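Local coordinates for protein ADP-dependent (S)-NAD(P)H-hydrate dehydratase (Enterococcus faecalis, PDB 2R3B) that probably dehydrates the S-form of hydrated NAD(P)H at the expense of ADP, repairing this damaged cofactor, at residues A112-G118 with Q141-D147. Numbering follows the deposited sequence.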
ATOM      1  N   ALA B 112     -24.721  -0.450 -15.558  1.00 14.71           N
ATOM      2  CA  ALA B 112     -24.725  -0.508 -14.095  1.00 13.65           C
ATOM      3  C   ALA B 112     -26.073  -0.925 -13.538  1.00 16.88           C
ATOM      4  O   ALA B 112     -27.124  -0.538 -14.081  1.00 17.04           O
ATOM      5  CB  ALA B 112     -24.341   0.825 -13.535  1.00 14.44           C
ATOM      6  N   ASP B 113     -26.052  -1.668 -12.423  1.00 17.00           N
ATOM      7  CA  ASP B 113     -27.256  -1.885 -11.633  1.00 14.59           C
ATOM      8  C   ASP B 113     -27.461  -0.764 -10.612  1.00 15.91           C
ATOM      9  O   ASP B 113     -28.582  -0.443 -10.278  1.00 14.36           O
ATOM     10  CB  ASP B 113     -27.164  -3.246 -10.920  1.00 20.07           C
ATOM     11  CG  ASP B 113     -27.113  -4.386 -11.882  1.00 20.68           C
ATOM     12  OD1 ASP B 113     -28.058  -4.493 -12.686  1.00 21.92           O
ATOM     13  OD2 ASP B 113     -26.155  -5.190 -11.885  1.00 19.77           O
ATOM     14  N   VAL B 114     -26.362  -0.204 -10.117  1.00 13.59           N
ATOM     15  CA  VAL B 114     -26.311   0.843  -9.067  1.00 12.89           C
ATOM     16  C   VAL B 114     -25.256   1.849  -9.475  1.00 13.06           C
ATOM     17  O   VAL B 114     -24.151   1.472  -9.878  1.00 14.30           O
ATOM     18  CB  VAL B 114     -25.926   0.225  -7.684  1.00  9.58           C
ATOM     19  CG1 VAL B 114     -25.971   1.311  -6.555  1.00 12.20           C
ATOM     20  CG2 VAL B 114     -26.849  -0.977  -7.370  1.00 14.30           C
ATOM     21  N   ILE B 115     -25.621   3.124  -9.402  1.00 14.04           N
ATOM     22  CA  ILE B 115     -24.736   4.241  -9.633  1.00 13.10           C
ATOM     23  C   ILE B 115     -24.670   5.081  -8.361  1.00 13.72           C
ATOM     24  O   ILE B 115     -25.706   5.521  -7.860  1.00 14.47           O
ATOM     25  CB  ILE B 115     -25.307   5.150 -10.743  1.00 13.98           C
ATOM     26  CG1 ILE B 115     -25.527   4.344 -12.039  1.00 14.69           C
ATOM     27  CG2 ILE B 115     -24.438   6.405 -10.944  1.00 14.32           C
ATOM     28  CD1 ILE B 115     -26.474   5.068 -12.974  1.00 14.44           C
ATOM     29  N   LEU B 116     -23.451   5.335  -7.879  1.00 11.57           N
ATOM     30  CA  LEU B 116     -23.189   6.295  -6.824  1.00 11.59           C
ATOM     31  C   LEU B 116     -22.437   7.448  -7.448  1.00 11.95           C
ATOM     32  O   LEU B 116     -21.385   7.252  -8.107  1.00 14.82           O
ATOM     33  CB  LEU B 116     -22.335   5.671  -5.712  1.00 13.24           C
ATOM     34  CG  LEU B 116     -21.716   6.639  -4.703  1.00 15.39           C
ATOM     35  CD1 LEU B 116     -22.829   7.351  -3.881  1.00 13.01           C
ATOM     36  CD2 LEU B 116     -20.722   5.953  -3.774  1.00 14.77           C
ATOM     37  N   ILE B 117     -22.975   8.649  -7.275  1.00 13.36           N
ATOM     38  CA  ILE B 117     -22.301   9.849  -7.724  1.00 13.44           C
ATOM     39  C   ILE B 117     -22.145  10.855  -6.584  1.00 14.13           C
ATOM     40  O   ILE B 117     -23.107  11.157  -5.852  1.00 13.89           O
ATOM     41  CB  ILE B 117     -23.001  10.488  -8.958  1.00 13.01           C
ATOM     42  CG1 ILE B 117     -22.153  11.671  -9.503  1.00 15.32           C
ATOM     43  CG2 ILE B 117     -24.464  10.864  -8.624  1.00 13.94           C
ATOM     44  CD1 ILE B 117     -22.488  12.050 -10.957  1.00 16.52           C
ATOM     45  N   GLY B 118     -20.912  11.325  -6.391  1.00 13.15           N
ATOM     46  CA  GLY B 118     -20.688  12.461  -5.505  1.00 14.45           C
ATOM     47  C   GLY B 118     -19.485  12.509  -4.583  1.00 14.49           C
ATOM     48  O   GLY B 118     -19.010  13.616  -4.299  1.00 15.71           O
ATOM     49  N   GLN B 141     -34.762   1.218 -13.945  1.00 26.54           N
ATOM     50  CA  GLN B 141     -34.432   0.099 -13.070  1.00 26.85           C
ATOM     51  C   GLN B 141     -33.140   0.255 -12.243  1.00 23.90           C
ATOM     52  O   GLN B 141     -32.842  -0.581 -11.391  1.00 24.03           O
ATOM     53  CB  GLN B 141     -34.358  -1.203 -13.849  1.00 27.39           C
ATOM     54  CG  GLN B 141     -33.072  -1.448 -14.651  1.00 29.33           C
ATOM     55  CD  GLN B 141     -32.938  -0.589 -15.875  1.00 29.63           C
ATOM     56  OE1 GLN B 141     -33.894   0.074 -16.294  1.00 33.99           O
ATOM     57  NE2 GLN B 141     -31.736  -0.586 -16.467  1.00 35.68           N
ATOM     58  N   GLN B 142     -32.370   1.289 -12.527  1.00 20.87           N
ATOM     59  CA  GLN B 142     -31.092   1.503 -11.859  1.00 16.96           C
ATOM     60  C   GLN B 142     -31.279   2.303 -10.566  1.00 16.75           C
ATOM     61  O   GLN B 142     -31.945   3.330 -10.543  1.00 20.24           O
ATOM     62  CB  GLN B 142     -30.159   2.309 -12.763  1.00 15.90           C
ATOM     63  CG  GLN B 142     -29.697   1.608 -14.002  1.00 17.01           C
ATOM     64  CD  GLN B 142     -28.841   2.499 -14.843  1.00 18.37           C
ATOM     65  OE1 GLN B 142     -29.198   3.669 -15.101  1.00 16.44           O
ATOM     66  NE2 GLN B 142     -27.700   1.959 -15.309  1.00 15.29           N
ATOM     67  N   TRP B 143     -30.620   1.869  -9.496  1.00 14.92           N
ATOM     68  CA  TRP B 143     -30.511   2.686  -8.302  1.00 14.39           C
ATOM     69  C   TRP B 143     -29.502   3.792  -8.562  1.00 15.57           C
ATOM     70  O   TRP B 143     -28.445   3.547  -9.136  1.00 15.43           O
ATOM     71  CB  TRP B 143     -30.044   1.831  -7.129  1.00 16.12           C
ATOM     72  CG  TRP B 143     -31.058   0.853  -6.640  1.00 16.25           C
ATOM     73  CD1 TRP B 143     -31.122  -0.466  -6.909  1.00 21.91           C
ATOM     74  CD2 TRP B 143     -32.131   1.140  -5.758  1.00 18.21           C
ATOM     75  NE1 TRP B 143     -32.187  -1.024  -6.264  1.00 23.14           N
ATOM     76  CE2 TRP B 143     -32.809  -0.060  -5.526  1.00 21.65           C
ATOM     77  CE3 TRP B 143     -32.551   2.296  -5.100  1.00 18.32           C
ATOM     78  CZ2 TRP B 143     -33.906  -0.141  -4.688  1.00 21.25           C
ATOM     79  CZ3 TRP B 143     -33.649   2.217  -4.267  1.00 22.88           C
ATOM     80  CH2 TRP B 143     -34.307   1.014  -4.067  1.00 19.58           C
ATOM     81  N   LEU B 144     -29.816   5.003  -8.118  1.00 13.05           N
ATOM     82  CA  LEU B 144     -28.947   6.148  -8.278  1.00 14.32           C
ATOM     83  C   LEU B 144     -28.807   6.818  -6.918  1.00 16.08           C
ATOM     84  O   LEU B 144     -29.791   7.367  -6.405  1.00 16.79           O
ATOM     85  CB  LEU B 144     -29.536   7.139  -9.290  1.00 13.43           C
ATOM     86  CG  LEU B 144     -28.832   8.485  -9.467  1.00 17.23           C
ATOM     87  CD1 LEU B 144     -27.354   8.288  -9.830  1.00 17.77           C
ATOM     88  CD2 LEU B 144     -29.508   9.359 -10.526  1.00 16.74           C
ATOM     89  N   ILE B 145     -27.602   6.802  -6.348  1.00 13.65           N
ATOM     90  CA  ILE B 145     -27.325   7.420  -5.046  1.00 14.17           C
ATOM     91  C   ILE B 145     -26.597   8.727  -5.304  1.00 16.48           C
ATOM     92  O   ILE B 145     -25.570   8.748  -5.975  1.00 14.32           O
ATOM     93  CB  ILE B 145     -26.471   6.518  -4.169  1.00 14.78           C
ATOM     94  CG1 ILE B 145     -27.100   5.125  -4.072  1.00 15.14           C
ATOM     95  CG2 ILE B 145     -26.237   7.185  -2.780  1.00 14.70           C
ATOM     96  CD1 ILE B 145     -26.069   4.050  -3.728  1.00 12.23           C
ATOM     97  N   ILE B 146     -27.162   9.824  -4.819  1.00 15.14           N
ATOM     98  CA  ILE B 146     -26.625  11.175  -5.035  1.00 15.07           C
ATOM     99  C   ILE B 146     -26.152  11.657  -3.674  1.00 15.85           C
ATOM    100  O   ILE B 146     -26.942  11.812  -2.756  1.00 16.20           O
ATOM    101  CB  ILE B 146     -27.699  12.105  -5.604  1.00 13.94           C
ATOM    102  CG1 ILE B 146     -28.220  11.537  -6.934  1.00 17.62           C
ATOM    103  CG2 ILE B 146     -27.158  13.554  -5.801  1.00 13.23           C
ATOM    104  CD1 ILE B 146     -29.370  12.355  -7.572  1.00 17.64           C
ATOM    105  N   ASP B 147     -24.853  11.906  -3.577  1.00 12.83           N
ATOM    106  CA  ASP B 147     -24.152  12.095  -2.317  1.00 14.73           C
ATOM    107  C   ASP B 147     -23.320  13.368  -2.394  1.00 17.57           C
ATOM    108  O   ASP B 147     -22.928  13.807  -3.472  1.00 17.34           O
ATOM    109  CB  ASP B 147     -23.248  10.878  -2.098  1.00 18.29           C
ATOM    110  CG  ASP B 147     -22.444  10.945  -0.820  1.00 24.23           C
ATOM    111  OD1 ASP B 147     -23.054  11.080   0.267  1.00 26.72           O
ATOM    112  OD2 ASP B 147     -21.188  10.860  -0.900  1.00 31.19           O
TER
HETATM  113  O   HOH W   1     -29.400  -1.952 -15.275  1.00 29.13           O
HETATM  114  O   HOH W   2     -30.800  -2.092 -10.211  1.00 27.09           O
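I115 and I145 join backbones at the middle of two adjacent parallel strands, 114-117 and 143-147, whose axes come within 4.7 Å. With helix 125-137 they form a beta-alpha-beta crossover in the central sheet of the ribokinase-like fold. I145 N donates to I115 O at 2.7 Å. This bond, I115 N to W143 O and I117 N to I145 O are nearly straight; D147 N to I117 O follows. Packing is tight on both faces. Under helix 125-137, L144 CD1 lies 3.6 Å from I115 CG2 and touches I117 CG2; V134 of that helix covers I115 and L144. On the face toward helix 233-247, L116 CD1 meets I145 CG2 at 3.6 Å, while I145 CD1 reaches back to V114 CG1. I145 can span both neighbours because CG2 stands anti to its backbone N and CG1 anti to its carbonyl carbon (chi1 -52°). The N-terminal end is looser and watered. W143 N reaches D113 O over a longer 3.2 Å, and one water links that oxygen to Q141 O; another joins A112 O to Q141 NE2. Q142, its chain extended beyond CG, lays its amide across I115 CD1 and is fixed at both polar atoms, NE2 also by V109 O and OE1 by Q139 N. At the other end, D147, whose OD1 is hydrogen-bonded to T170 OG1, lies beside D235, a predicted (6S)-NADPHX-binding residue, so the strand probably leads to the active site. Back at the watered end, Q142 NE2 donates to A112 O at 2.8 Å, with that oxygen close to the amide plane.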